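PDB 4CVU: beta-mannosidase, which probably removes beta-linked mannose from the non-reducing ends of oligosaccharides, as a fungal member of glycoside hydrolase family 2. Local coordinates for residues Arg406-Val411 / Arg439-Trp444; Lys385-Ile390 / Gln414-Leu419; Trp431-Ala436 / His478-Cys483. One frame throughout, in Å; residues are numbered along the deposited sequence.

In the fold
Four neighbouring parallel strands, 380-389, 418-421, 442-446 and 481-485, and two connecting helices carry three largely buried contacts. Interaction 2 joins the later half of strand 380-389 to the loop and first residues of strand 418-421, chiefly by backbone bonding, with a glycine pressed under a phenylalanine. Interaction 1 sets helix 401-413 against the start of strand 442-446, and interaction 3 sets helix 430-439 against the turn before strand 481-485. Both combine apolar packing with a partly exposed aspartate that holds a metal ion: sodium beside a salt bridge, cadmium beside a histidine ring. Leu442 bonds through its backbone to Asn417 and Leu419, and Leu443 to Ser480 and Ala482, joining all three across one sheet.

Interaction 1 (Arg406-Val411 / Arg439-Trp444); sequences RLFDSV and RGVLLW. With NA (sodium ion), chain B.
Arg439 lays its guanidinium group over the CB of Phe408, which lies off-centre beneath one face of the flat group, with NE 3.6 Å from that CB. The side chain is extended from CG to NE (chi2 172°, chi3 179°), long enough to run from the end of helix 430-439 across to helix 401-413. There its terminal nitrogens meet the next residue, Asp409, forming an end-on salt bridge in which both converge on a single oxygen: NH1 and NH2 each lie 3.1 Å from OD1. The oxygen lies in the guanidinium plane, but the carboxylate is turned by 41°. OD1 offers its anti lone pair to NH1, while NH2 comes in on the same anti side, well out of the carboxylate plane. OD2 of Asp409 binds a sodium ion at 2.2 Å, with OD1 a longer 3.0 Å from it. Gln919 also donates to OD2. The carboxylate probably offsets both the sodium and the arginine charge. Arg439 NH1 also forms a salt bridge with Glu412, and NH2 bonds to Asn405. An alanine in place of Arg439 would probably leave Asp409 and Glu412 without their mate and open a gap over Phe408 CB.

Deeper in, the contact becomes apolar. CD1 at the edge of the Phe408 ring meets Val441 CG2 at 4.0 Å, and one turn on Val411 CG1 touches Val441 CG1 at 4.2 Å. Between Arg439 and Val441, Gly440 leaves the helix with positive phi, where a CB would press on the preceding carbonyl oxygen. A helix lying against the entry to a later parallel strand, sealed by apolar side chains within and a charged pair outside, fits the (beta/alpha)8 barrel expected of the catalytic domain in this family.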
ATOM      1  N   ARG A 406       2.058  12.860  22.610  1.00 34.41           N
ATOM      2  CA  ARG A 406       1.508  11.495  22.704  1.00 33.06           C
ATOM      3  C   ARG A 406       2.555  10.501  23.201  1.00 33.04           C
ATOM      4  O   ARG A 406       2.264   9.586  23.966  1.00 31.74           O
ATOM      5  CB  ARG A 406       1.002  11.009  21.356  1.00 34.00           C
ATOM      6  CG  ARG A 406      -0.230  11.798  20.866  1.00 34.95           C
ATOM      7  CD  ARG A 406      -0.927  11.068  19.735  1.00 33.91           C
ATOM      8  NE  ARG A 406      -0.232  11.098  18.460  1.00 34.37           N
ATOM      9  CZ  ARG A 406      -0.384  12.064  17.533  1.00 34.97           C
ATOM     10  NH1 ARG A 406      -1.132  13.111  17.750  1.00 33.62           N
ATOM     11  NH2 ARG A 406       0.248  11.971  16.367  1.00 35.34           N
ATOM     12  N   LEU A 407       3.774  10.647  22.686  1.00 33.74           N
ATOM     13  CA  LEU A 407       4.874   9.790  23.140  1.00 33.28           C
ATOM     14  C   LEU A 407       5.153  10.006  24.632  1.00 34.82           C
ATOM     15  O   LEU A 407       5.456   9.030  25.375  1.00 35.75           O
ATOM     16  CB  LEU A 407       6.121  10.055  22.303  1.00 33.10           C
ATOM     17  CG  LEU A 407       7.364   9.237  22.662  1.00 32.33           C
ATOM     18  CD1 LEU A 407       8.186   9.035  21.386  1.00 32.29           C
ATOM     19  CD2 LEU A 407       8.221   9.915  23.697  1.00 32.19           C
ATOM     20  N   PHE A 408       5.145  11.254  25.084  1.00 33.84           N
ATOM     21  CA  PHE A 408       5.367  11.464  26.527  1.00 35.53           C
ATOM     22  C   PHE A 408       4.212  10.956  27.389  1.00 35.62           C
ATOM     23  O   PHE A 408       4.461  10.417  28.461  1.00 34.55           O
ATOM     24  CB  PHE A 408       5.759  12.901  26.857  1.00 35.63           C
ATOM     25  CG  PHE A 408       7.231  13.132  26.742  1.00 36.49           C
ATOM     26  CD1 PHE A 408       8.071  12.898  27.841  1.00 36.88           C
ATOM     27  CD2 PHE A 408       7.794  13.545  25.542  1.00 36.62           C
ATOM     28  CE1 PHE A 408       9.440  13.149  27.742  1.00 36.87           C
ATOM     29  CE2 PHE A 408       9.157  13.763  25.435  1.00 37.56           C
ATOM     30  CZ  PHE A 408       9.983  13.542  26.538  1.00 36.82           C
ATOM     31  N   ASP A 409       2.976  11.063  26.900  1.00 33.95           N
ATOM     32  CA  ASP A 409       1.861  10.432  27.607  1.00 34.95           C
ATOM     33  C   ASP A 409       2.152   8.943  27.836  1.00 34.10           C
ATOM     34  O   ASP A 409       1.879   8.442  28.887  1.00 35.45           O
ATOM     35  CB  ASP A 409       0.585  10.409  26.829  1.00 33.75           C
ATOM     36  CG  ASP A 409      -0.027  11.783  26.595  1.00 34.59           C
ATOM     37  OD1 ASP A 409       0.278  12.794  27.233  1.00 34.65           O
ATOM     38  OD2 ASP A 409      -0.922  11.800  25.790  1.00 36.69           O
ATOM     39  N   SER A 410       2.632   8.245  26.799  1.00 34.95           N
ATOM     40  CA  SER A 410       2.885   6.793  26.869  1.00 34.89           C
ATOM     41  C   SER A 410       4.037   6.468  27.823  1.00 34.87           C
ATOM     42  O   SER A 410       4.064   5.403  28.458  1.00 35.95           O
ATOM     43  CB  SER A 410       3.184   6.231  25.459  1.00 34.63           C
ATOM     44  OG  SER A 410       2.023   6.291  24.628  1.00 34.98           O
ATOM     45  N   VAL A 411       5.007   7.388  27.901  1.00 35.96           N
ATOM     46  CA  VAL A 411       6.155   7.271  28.832  1.00 34.98           C
ATOM     47  C   VAL A 411       5.677   7.347  30.310  1.00 36.08           C
ATOM     48  O   VAL A 411       6.047   6.521  31.157  1.00 36.93           O
ATOM     49  CB  VAL A 411       7.216   8.376  28.557  1.00 35.10           C
ATOM     50  CG1 VAL A 411       8.236   8.495  29.707  1.00 35.45           C
ATOM     51  CG2 VAL A 411       7.973   8.117  27.253  1.00 34.81           C
ATOM     52  N   ARG A 439       6.708  17.707  32.747  1.00 39.98           N
ATOM     53  CA  ARG A 439       6.160  16.411  33.132  1.00 39.12           C
ATOM     54  C   ARG A 439       7.022  15.681  34.165  1.00 39.59           C
ATOM     55  O   ARG A 439       6.565  14.720  34.783  1.00 40.06           O
ATOM     56  CB  ARG A 439       6.044  15.495  31.894  1.00 39.06           C
ATOM     57  CG  ARG A 439       4.989  15.940  30.907  1.00 39.26           C
ATOM     58  CD  ARG A 439       5.064  15.127  29.635  1.00 39.94           C
ATOM     59  NE  ARG A 439       4.040  15.509  28.650  1.00 40.26           N
ATOM     60  CZ  ARG A 439       2.961  14.788  28.331  1.00 40.71           C
ATOM     61  NH1 ARG A 439       2.699  13.631  28.938  1.00 40.75           N
ATOM     62  NH2 ARG A 439       2.134  15.229  27.382  1.00 40.68           N
ATOM     63  N   GLY A 440       8.276  16.070  34.302  1.00 38.58           N
ATOM     64  CA  GLY A 440       9.154  15.400  35.274  1.00 39.46           C
ATOM     65  C   GLY A 440       9.854  14.123  34.834  1.00 39.10           C
ATOM     66  O   GLY A 440      10.085  13.218  35.649  1.00 39.29           O
ATOM     67  N   VAL A 441      10.202  14.042  33.549  1.00 37.81           N
ATOM     68  CA  VAL A 441      10.934  12.903  33.037  1.00 36.73           C
ATOM     69  C   VAL A 441      12.409  13.290  32.960  1.00 35.52           C
ATOM     70  O   VAL A 441      12.795  14.211  32.230  1.00 34.69           O
ATOM     71  CB  VAL A 441      10.360  12.469  31.661  1.00 37.04           C
ATOM     72  CG1 VAL A 441      11.041  11.225  31.129  1.00 37.75           C
ATOM     73  CG2 VAL A 441       8.838  12.272  31.720  1.00 39.10           C
ATOM     74  N   LEU A 442      13.274  12.595  33.714  1.00 34.48           N
ATOM     75  CA  LEU A 442      14.709  12.871  33.623  1.00 33.69           C
ATOM     76  C   LEU A 442      15.239  12.444  32.281  1.00 33.89           C
ATOM     77  O   LEU A 442      14.869  11.350  31.809  1.00 34.76           O
ATOM     78  CB  LEU A 442      15.482  12.110  34.740  1.00 33.55           C
ATOM     79  CG  LEU A 442      15.256  12.684  36.144  1.00 33.70           C
ATOM     80  CD1 LEU A 442      15.905  11.799  37.221  1.00 33.77           C
ATOM     81  CD2 LEU A 442      15.824  14.088  36.226  1.00 33.88           C
ATOM     82  N   LEU A 443      16.068  13.285  31.646  1.00 33.26           N
ATOM     83  CA  LEU A 443      16.692  12.988  30.382  1.00 33.38           C
ATOM     84  C   LEU A 443      18.205  12.797  30.507  1.00 33.89           C
ATOM     85  O   LEU A 443      18.963  13.765  30.566  1.00 34.37           O
ATOM     86  CB  LEU A 443      16.412  14.090  29.340  1.00 33.54           C
ATOM     87  CG  LEU A 443      14.973  14.231  28.944  1.00 32.33           C
ATOM     88  CD1 LEU A 443      14.744  15.237  27.833  1.00 32.70           C
ATOM     89  CD2 LEU A 443      14.360  12.885  28.655  1.00 32.80           C
ATOM     90  N   TRP A 444      18.643  11.561  30.505  1.00 33.19           N
ATOM     91  CA  TRP A 444      20.036  11.275  30.446  1.00 34.71           C
ATOM     92  C   TRP A 444      20.469  11.539  29.021  1.00 35.15           C
ATOM     93  O   TRP A 444      20.114  10.799  28.177  1.00 36.54           O
ATOM     94  CB  TRP A 444      20.236   9.829  30.850  1.00 35.41           C
ATOM     95  CG  TRP A 444      21.394   9.066  30.314  1.00 36.67           C
ATOM     96  CD1 TRP A 444      22.237   9.380  29.293  1.00 36.61           C
ATOM     97  CD2 TRP A 444      21.866   7.836  30.834  1.00 36.89           C
ATOM     98  NE1 TRP A 444      23.162   8.411  29.127  1.00 37.43           N
ATOM     99  CE2 TRP A 444      22.966   7.446  30.060  1.00 37.04           C
ATOM    100  CE3 TRP A 444      21.423   6.997  31.836  1.00 37.12           C
ATOM    101  CZ2 TRP A 444      23.665   6.265  30.292  1.00 38.10           C
ATOM    102  CZ3 TRP A 444      22.132   5.830  32.078  1.00 37.02           C
ATOM    103  CH2 TRP A 444      23.210   5.469  31.302  1.00 37.05           C
TER
HETATM  104 NA    NA B1027      -2.165  13.663  25.810  1.00 30.64          NA
HETATM  105  O   HOH W   1      -3.096  13.819  23.144  1.00 59.06           O

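Interaction 2 (Lys385-Ile390 / Gln414-Leu419); sequences KGANLI and QNFNML
A chi1 of 55° places the amide of Asn417 between its own backbone N and carbonyl carbon, turning OD1 back toward Lys385, while chi1 of -79° in Phe416 swings its ring beneath Gly386. These residues close a beta-alpha-beta crossover, in which strand 380-389, helix 401-413 and strand 418-421 follow one another and the two strands run parallel. Asn417 OD1 accepts from Lys385 N at 3.0 Å in a nearly straight bond (165°), though the donor stands tilted from the carbonyl plane. Lys385 O in turn receives two donors, Asn417 N at 2.9 Å and, more bent, Met418 N at 3.3 Å. An asparagine suits this place because its short amide imitates a backbone carbonyl just before strand 418-421 begins.

Gly386 CA sits over one face of the Phe416 ring, in a CH-pi contact modelled too close for its exact spacing to be trusted. A CB here would run into Met418 O, which probably explains the glycine. Ala387 CB lies 3.5 Å from Phe416 CE2.

The helix ends in a Schellman motif with Asn415, at positive phi, as its C-prime residue. Lys385 reaches past this turn to a salt bridge with Asp760, and its NZ also donates to a water at 2.8 Å.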
ATOM      1  N   LYS A 385      13.607   4.208  36.223  1.00 32.86           N
ATOM      2  CA  LYS A 385      12.753   3.289  35.520  1.00 33.43           C
ATOM      3  C   LYS A 385      12.449   3.943  34.179  1.00 33.59           C
ATOM      4  O   LYS A 385      12.030   5.078  34.172  1.00 32.99           O
ATOM      5  CB  LYS A 385      11.471   3.074  36.307  1.00 34.45           C
ATOM      6  CG  LYS A 385      11.645   2.403  37.687  1.00 35.49           C
ATOM      7  CD  LYS A 385      10.327   2.163  38.424  1.00 35.95           C
ATOM      8  CE  LYS A 385       9.560   3.474  38.617  1.00 37.59           C
ATOM      9  NZ  LYS A 385       8.354   3.379  39.480  1.00 37.37           N
ATOM     10  N   GLY A 386      12.722   3.267  33.080  1.00 33.35           N
ATOM     11  CA  GLY A 386      12.335   3.798  31.768  1.00 34.74           C
ATOM     12  C   GLY A 386      12.952   3.015  30.632  1.00 34.95           C
ATOM     13  O   GLY A 386      12.958   1.755  30.668  1.00 33.28           O
ATOM     14  N   ALA A 387      13.409   3.757  29.609  1.00 33.70           N
ATOM     15  CA  ALA A 387      13.833   3.168  28.311  1.00 33.94           C
ATOM     16  C   ALA A 387      14.743   4.102  27.511  1.00 32.22           C
ATOM     17  O   ALA A 387      15.005   5.222  27.949  1.00 33.43           O
ATOM     18  CB  ALA A 387      12.630   2.774  27.468  1.00 33.69           C
ATOM     19  N   ASN A 388      15.218   3.628  26.351  1.00 32.05           N
ATOM     20  CA  ASN A 388      16.077   4.415  25.459  1.00 32.08           C
ATOM     21  C   ASN A 388      15.234   5.070  24.357  1.00 31.58           C
ATOM     22  O   ASN A 388      14.501   4.411  23.664  1.00 31.49           O
ATOM     23  CB  ASN A 388      17.110   3.535  24.836  1.00 32.43           C
ATOM     24  CG  ASN A 388      18.171   3.082  25.861  1.00 32.72           C
ATOM     25  OD1 ASN A 388      19.280   3.643  25.912  1.00 33.55           O
ATOM     26  ND2 ASN A 388      17.851   2.102  26.650  1.00 32.78           N
ATOM     27  N   LEU A 389      15.334   6.362  24.248  1.00 31.57           N
ATOM     28  CA  LEU A 389      14.621   7.139  23.231  1.00 31.21           C
ATOM     29  C   LEU A 389      15.518   7.270  22.015  1.00 31.76           C
ATOM     30  O   LEU A 389      16.633   7.806  22.099  1.00 32.68           O
ATOM     31  CB  LEU A 389      14.308   8.514  23.785  1.00 31.98           C
ATOM     32  CG  LEU A 389      13.664   9.475  22.777  1.00 32.03           C
ATOM     33  CD1 LEU A 389      12.276   8.979  22.450  1.00 32.84           C
ATOM     34  CD2 LEU A 389      13.645  10.873  23.366  1.00 33.13           C
ATOM     35  N   ILE A 390      15.031   6.799  20.877  1.00 30.88           N
ATOM     36  CA  ILE A 390      15.704   6.973  19.599  1.00 30.30           C
ATOM     37  C   ILE A 390      14.909   8.019  18.792  1.00 31.38           C
ATOM     38  O   ILE A 390      13.790   8.378  19.174  1.00 31.30           O
ATOM     39  CB  ILE A 390      15.839   5.655  18.815  1.00 30.15           C
ATOM     40  CG1 ILE A 390      14.471   5.118  18.420  1.00 29.84           C
ATOM     41  CG2 ILE A 390      16.629   4.617  19.630  1.00 30.92           C
ATOM     42  CD1 ILE A 390      14.445   4.460  17.066  1.00 30.92           C
ATOM     43  N   GLN A 414       3.605   4.350  31.596  1.00 35.03           N
ATOM     44  CA  GLN A 414       4.377   3.145  31.812  1.00 35.81           C
ATOM     45  C   GLN A 414       5.133   3.223  33.115  1.00 35.49           C
ATOM     46  O   GLN A 414       5.882   2.344  33.437  1.00 37.49           O
ATOM     47  CB  GLN A 414       5.368   2.941  30.672  1.00 35.18           C
ATOM     48  CG  GLN A 414       4.835   2.340  29.376  1.00 34.37           C
ATOM     49  CD  GLN A 414       5.952   2.029  28.404  1.00 34.12           C
ATOM     50  OE1 GLN A 414       6.144   2.746  27.467  1.00 36.32           O
ATOM     51  NE2 GLN A 414       6.739   0.992  28.666  1.00 32.68           N
ATOM     52  N   ASN A 415       4.878   4.269  33.867  1.00 37.12           N
ATOM     53  CA  ASN A 415       5.519   4.610  35.128  1.00 38.46           C
ATOM     54  C   ASN A 415       7.012   4.956  35.014  1.00 37.97           C
ATOM     55  O   ASN A 415       7.744   4.664  35.925  1.00 38.07           O
ATOM     56  CB  ASN A 415       5.308   3.467  36.181  1.00 38.57           C
ATOM     57  CG  ASN A 415       3.852   3.236  36.514  1.00 40.20           C
ATOM     58  OD1 ASN A 415       3.156   4.135  36.910  1.00 39.78           O
ATOM     59  ND2 ASN A 415       3.380   2.043  36.301  1.00 40.10           N
ATOM     60  N   PHE A 416       7.428   5.590  33.913  1.00 34.38           N
ATOM     61  CA  PHE A 416       8.804   6.005  33.725  1.00 34.95           C
ATOM     62  C   PHE A 416       9.168   7.176  34.650  1.00 35.71           C
ATOM     63  O   PHE A 416       8.332   7.914  35.042  1.00 36.02           O
ATOM     64  CB  PHE A 416       9.068   6.456  32.265  1.00 34.09           C
ATOM     65  CG  PHE A 416       9.253   5.351  31.275  1.00 33.37           C
ATOM     66  CD1 PHE A 416       8.501   4.218  31.311  1.00 33.78           C
ATOM     67  CD2 PHE A 416      10.122   5.499  30.267  1.00 32.58           C
ATOM     68  CE1 PHE A 416       8.641   3.259  30.351  1.00 33.55           C
ATOM     69  CE2 PHE A 416      10.267   4.549  29.324  1.00 32.35           C
ATOM     70  CZ  PHE A 416       9.520   3.434  29.357  1.00 32.72           C
ATOM     71  N   ASN A 417      10.424   7.316  35.022  1.00 34.23           N
ATOM     72  CA  ASN A 417      10.941   8.578  35.514  1.00 33.93           C
ATOM     73  C   ASN A 417      12.171   9.029  34.759  1.00 33.80           C
ATOM     74  O   ASN A 417      12.690  10.111  35.036  1.00 34.31           O
ATOM     75  CB  ASN A 417      11.180   8.551  37.026  1.00 34.70           C
ATOM     76  CG  ASN A 417      12.076   7.426  37.441  1.00 34.06           C
ATOM     77  OD1 ASN A 417      12.949   7.047  36.695  1.00 33.49           O
ATOM     78  ND2 ASN A 417      11.790   6.816  38.581  1.00 35.65           N
ATOM     79  N   MET A 418      12.585   8.258  33.741  1.00 32.56           N
ATOM     80  CA  MET A 418      13.789   8.573  32.973  1.00 33.26           C
ATOM     81  C   MET A 418      13.711   8.007  31.557  1.00 31.90           C
ATOM     82  O   MET A 418      13.139   6.924  31.347  1.00 31.95           O
ATOM     83  CB  MET A 418      15.042   7.979  33.682  1.00 32.99           C
ATOM     84  CG  MET A 418      16.362   8.365  33.048  1.00 33.62           C
ATOM     85  SD  MET A 418      17.787   7.692  33.970  1.00 35.31           S
ATOM     86  CE  MET A 418      18.049   8.956  35.188  1.00 34.52           C
ATOM     87  N   LEU A 419      14.236   8.789  30.604  1.00 32.72           N
ATOM     88  CA  LEU A 419      14.639   8.326  29.298  1.00 32.56           C
ATOM     89  C   LEU A 419      16.125   8.558  29.108  1.00 34.25           C
ATOM     90  O   LEU A 419      16.675   9.619  29.485  1.00 36.42           O
ATOM     91  CB  LEU A 419      13.862   9.035  28.149  1.00 32.52           C
ATOM     92  CG  LEU A 419      12.355   8.879  28.132  1.00 31.56           C
ATOM     93  CD1 LEU A 419      11.709   9.855  27.151  1.00 32.82           C
ATOM     94  CD2 LEU A 419      11.952   7.473  27.781  1.00 32.10           C
TER
HETATM   95  O   HOH W   2       7.216   5.935  39.055  1.00 37.77           O

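Interaction 3 (Trp431-Ala436 / His478-Cys483); sequences WIYDIA and HASLAC. With CD (cadmium ion), chain R.
Asp434 OD1 lies at a meeting point: a cadmium ion binds it at 2.6 Å, and CE1 at the edge of the His478 ring approaches it in the ring plane at 3.1 Å. OD2 of Asp434 holds the same ion at 2.5 Å, so the carboxylate chelates it; two waters and Asp430 are further ligands. Above the imidazole, Tyr433 CB stands almost exactly over the centre of one face, 3.4 Å from the His478 centroid, in a CH-pi contact. The two rings are slid apart and barely overlap. Asp437 accepts from His478 ND1, which helps fix the turn of the imidazole; a flat ring serves here by offering a face to one residue and an edge to the next.

Small residues let the backbones close in: Ala436 CB meets Ser480 CB at 3.6 Å. Ser480 OG lies at the edge of the tyrosine ring, 3.3 Å from Tyr433 CD2, while Tyr433 OH bonds to Ser445. Helix 430-439 thus packs on the turn leading into strand 481-485. Tyr433 and Ala436 also touch Leu443 of the adjoining strand 442-446, and Ile435 reaches Phe408 and Asn405 of helix 401-413.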
ATOM      1  N   TRP A 431      12.212  22.652  22.603  1.00 39.59           N
ATOM      2  CA  TRP A 431      10.818  22.351  22.833  1.00 40.33           C
ATOM      3  C   TRP A 431      10.545  20.931  23.360  1.00 39.59           C
ATOM      4  O   TRP A 431       9.562  20.733  24.057  1.00 38.73           O
ATOM      5  CB  TRP A 431       9.948  22.692  21.620  1.00 40.01           C
ATOM      6  CG  TRP A 431      10.136  21.836  20.410  1.00 39.75           C
ATOM      7  CD1 TRP A 431      10.973  22.069  19.351  1.00 39.98           C
ATOM      8  CD2 TRP A 431       9.422  20.642  20.098  1.00 39.31           C
ATOM      9  NE1 TRP A 431      10.837  21.078  18.413  1.00 39.30           N
ATOM     10  CE2 TRP A 431       9.894  20.188  18.843  1.00 40.48           C
ATOM     11  CE3 TRP A 431       8.434  19.900  20.759  1.00 39.95           C
ATOM     12  CZ2 TRP A 431       9.398  19.027  18.232  1.00 39.86           C
ATOM     13  CZ3 TRP A 431       7.947  18.754  20.151  1.00 39.68           C
ATOM     14  CH2 TRP A 431       8.431  18.331  18.895  1.00 39.28           C
ATOM     15  N   ILE A 432      11.437  19.979  23.090  1.00 39.33           N
ATOM     16  CA  ILE A 432      11.262  18.611  23.565  1.00 39.85           C
ATOM     17  C   ILE A 432      11.716  18.486  25.033  1.00 38.98           C
ATOM     18  O   ILE A 432      11.049  17.825  25.817  1.00 38.51           O
ATOM     19  CB  ILE A 432      12.001  17.585  22.662  1.00 38.60           C
ATOM     20  CG1 ILE A 432      11.369  17.572  21.277  1.00 39.60           C
ATOM     21  CG2 ILE A 432      11.933  16.189  23.279  1.00 40.13           C
ATOM     22  CD1 ILE A 432      12.022  16.629  20.284  1.00 39.09           C
ATOM     23  N   TYR A 433      12.854  19.084  25.382  1.00 38.08           N
ATOM     24  CA  TYR A 433      13.279  19.187  26.782  1.00 38.03           C
ATOM     25  C   TYR A 433      12.215  19.938  27.589  1.00 38.80           C
ATOM     26  O   TYR A 433      11.995  19.628  28.737  1.00 38.57           O
ATOM     27  CB  TYR A 433      14.644  19.894  26.941  1.00 37.43           C
ATOM     28  CG  TYR A 433      15.864  18.985  26.761  1.00 37.30           C
ATOM     29  CD1 TYR A 433      16.427  18.759  25.505  1.00 37.27           C
ATOM     30  CD2 TYR A 433      16.470  18.374  27.856  1.00 36.79           C
ATOM     31  CE1 TYR A 433      17.543  17.921  25.341  1.00 36.70           C
ATOM     32  CE2 TYR A 433      17.596  17.563  27.701  1.00 36.77           C
ATOM     33  CZ  TYR A 433      18.132  17.339  26.438  1.00 37.15           C
ATOM     34  OH  TYR A 433      19.249  16.523  26.255  1.00 36.28           O
ATOM     35  N   ASP A 434      11.539  20.915  26.988  1.00 38.01           N
ATOM     36  CA  ASP A 434      10.446  21.596  27.680  1.00 38.52           C
ATOM     37  C   ASP A 434       9.360  20.654  28.149  1.00 36.53           C
ATOM     38  O   ASP A 434       8.826  20.812  29.257  1.00 38.16           O
ATOM     39  CB  ASP A 434       9.771  22.624  26.762  1.00 39.73           C
ATOM     40  CG  ASP A 434      10.571  23.881  26.614  1.00 41.52           C
ATOM     41  OD1 ASP A 434      11.588  24.089  27.352  1.00 43.61           O
ATOM     42  OD2 ASP A 434      10.155  24.667  25.735  1.00 43.32           O
ATOM     43  N   ILE A 435       9.009  19.703  27.307  1.00 33.82           N
ATOM     44  CA  ILE A 435       7.983  18.748  27.615  1.00 33.21           C
ATOM     45  C   ILE A 435       8.482  17.895  28.794  1.00 33.62           C
ATOM     46  O   ILE A 435       7.795  17.667  29.788  1.00 33.84           O
ATOM     47  CB  ILE A 435       7.676  17.890  26.379  1.00 32.68           C
ATOM     48  CG1 ILE A 435       6.866  18.756  25.385  1.00 32.78           C
ATOM     49  CG2 ILE A 435       6.838  16.679  26.773  1.00 32.47           C
ATOM     50  CD1 ILE A 435       6.846  18.261  23.985  1.00 32.63           C
ATOM     51  N   ALA A 436       9.701  17.457  28.686  1.00 33.61           N
ATOM     52  CA  ALA A 436      10.293  16.650  29.782  1.00 33.79           C
ATOM     53  C   ALA A 436      10.283  17.437  31.090  1.00 35.48           C
ATOM     54  O   ALA A 436       9.730  16.993  32.090  1.00 35.95           O
ATOM     55  CB  ALA A 436      11.702  16.266  29.376  1.00 33.17           C
ATOM     56  N   HIS A 478      17.649  23.404  31.422  1.00 41.35           N
ATOM     57  CA  HIS A 478      16.515  22.493  31.519  1.00 39.96           C
ATOM     58  C   HIS A 478      16.591  21.643  32.758  1.00 38.82           C
ATOM     59  O   HIS A 478      17.564  20.901  32.933  1.00 39.30           O
ATOM     60  CB  HIS A 478      16.461  21.597  30.281  1.00 38.52           C
ATOM     61  CG  HIS A 478      15.994  22.311  29.062  1.00 38.59           C
ATOM     62  ND1 HIS A 478      14.697  22.751  28.928  1.00 39.95           N
ATOM     63  CD2 HIS A 478      16.640  22.691  27.943  1.00 39.20           C
ATOM     64  CE1 HIS A 478      14.551  23.330  27.754  1.00 40.05           C
ATOM     65  NE2 HIS A 478      15.721  23.341  27.150  1.00 40.38           N
ATOM     66  N   ALA A 479      15.560  21.716  33.609  1.00 39.28           N
ATOM     67  CA  ALA A 479      15.540  20.879  34.832  1.00 39.58           C
ATOM     68  C   ALA A 479      15.536  19.370  34.554  1.00 41.74           C
ATOM     69  O   ALA A 479      16.055  18.584  35.356  1.00 40.48           O
ATOM     70  CB  ALA A 479      14.371  21.245  35.709  1.00 40.13           C
ATOM     71  N   SER A 480      14.992  18.976  33.396  1.00 40.93           N
ATOM     72  CA  SER A 480      14.955  17.547  33.011  1.00 40.36           C
ATOM     73  C   SER A 480      16.346  16.960  32.688  1.00 39.40           C
ATOM     74  O   SER A 480      16.544  15.754  32.770  1.00 40.65           O
ATOM     75  CB  SER A 480      14.045  17.388  31.808  1.00 39.06           C
ATOM     76  OG  SER A 480      14.745  17.800  30.664  1.00 40.87           O
ATOM     77  N   LEU A 481      17.303  17.802  32.319  1.00 38.27           N
ATOM     78  CA  LEU A 481      18.617  17.341  31.903  1.00 39.14           C
ATOM     79  C   LEU A 481      19.278  16.688  33.094  1.00 38.95           C
ATOM     80  O   LEU A 481      19.368  17.279  34.153  1.00 38.96           O
ATOM     81  CB  LEU A 481      19.471  18.505  31.384  1.00 39.73           C
ATOM     82  CG  LEU A 481      20.938  18.188  31.049  1.00 41.52           C
ATOM     83  CD1 LEU A 481      21.030  17.143  29.945  1.00 40.44           C
ATOM     84  CD2 LEU A 481      21.721  19.456  30.658  1.00 41.45           C
ATOM     85  N   ALA A 482      19.740  15.460  32.927  1.00 38.25           N
ATOM     86  CA  ALA A 482      20.173  14.677  34.076  1.00 38.42           C
ATOM     87  C   ALA A 482      21.653  14.311  34.092  1.00 38.00           C
ATOM     88  O   ALA A 482      22.207  13.953  35.144  1.00 38.36           O
ATOM     89  CB  ALA A 482      19.312  13.442  34.155  1.00 38.74           C
ATOM     90  N   CYS A 483      22.295  14.402  32.943  1.00 37.06           N
ATOM     91  CA  CYS A 483      23.706  14.066  32.803  1.00 37.29           C
ATOM     92  C   CYS A 483      24.084  14.223  31.331  1.00 38.31           C
ATOM     93  O   CYS A 483      23.203  14.346  30.465  1.00 37.70           O
ATOM     94  CB  CYS A 483      24.021  12.632  33.247  1.00 37.68           C
ATOM     95  SG  CYS A 483      23.216  11.323  32.252  1.00 37.85           S
TER
HETATM   96 CD    CD R1013      11.844  26.442  26.189  1.00 52.77          CD
HETATM   97  O   HOH W   3      10.457  27.785  25.295  1.00 40.86           O
HETATM   98  O   HOH W   4      12.883  27.775  28.118  1.00 37.39           O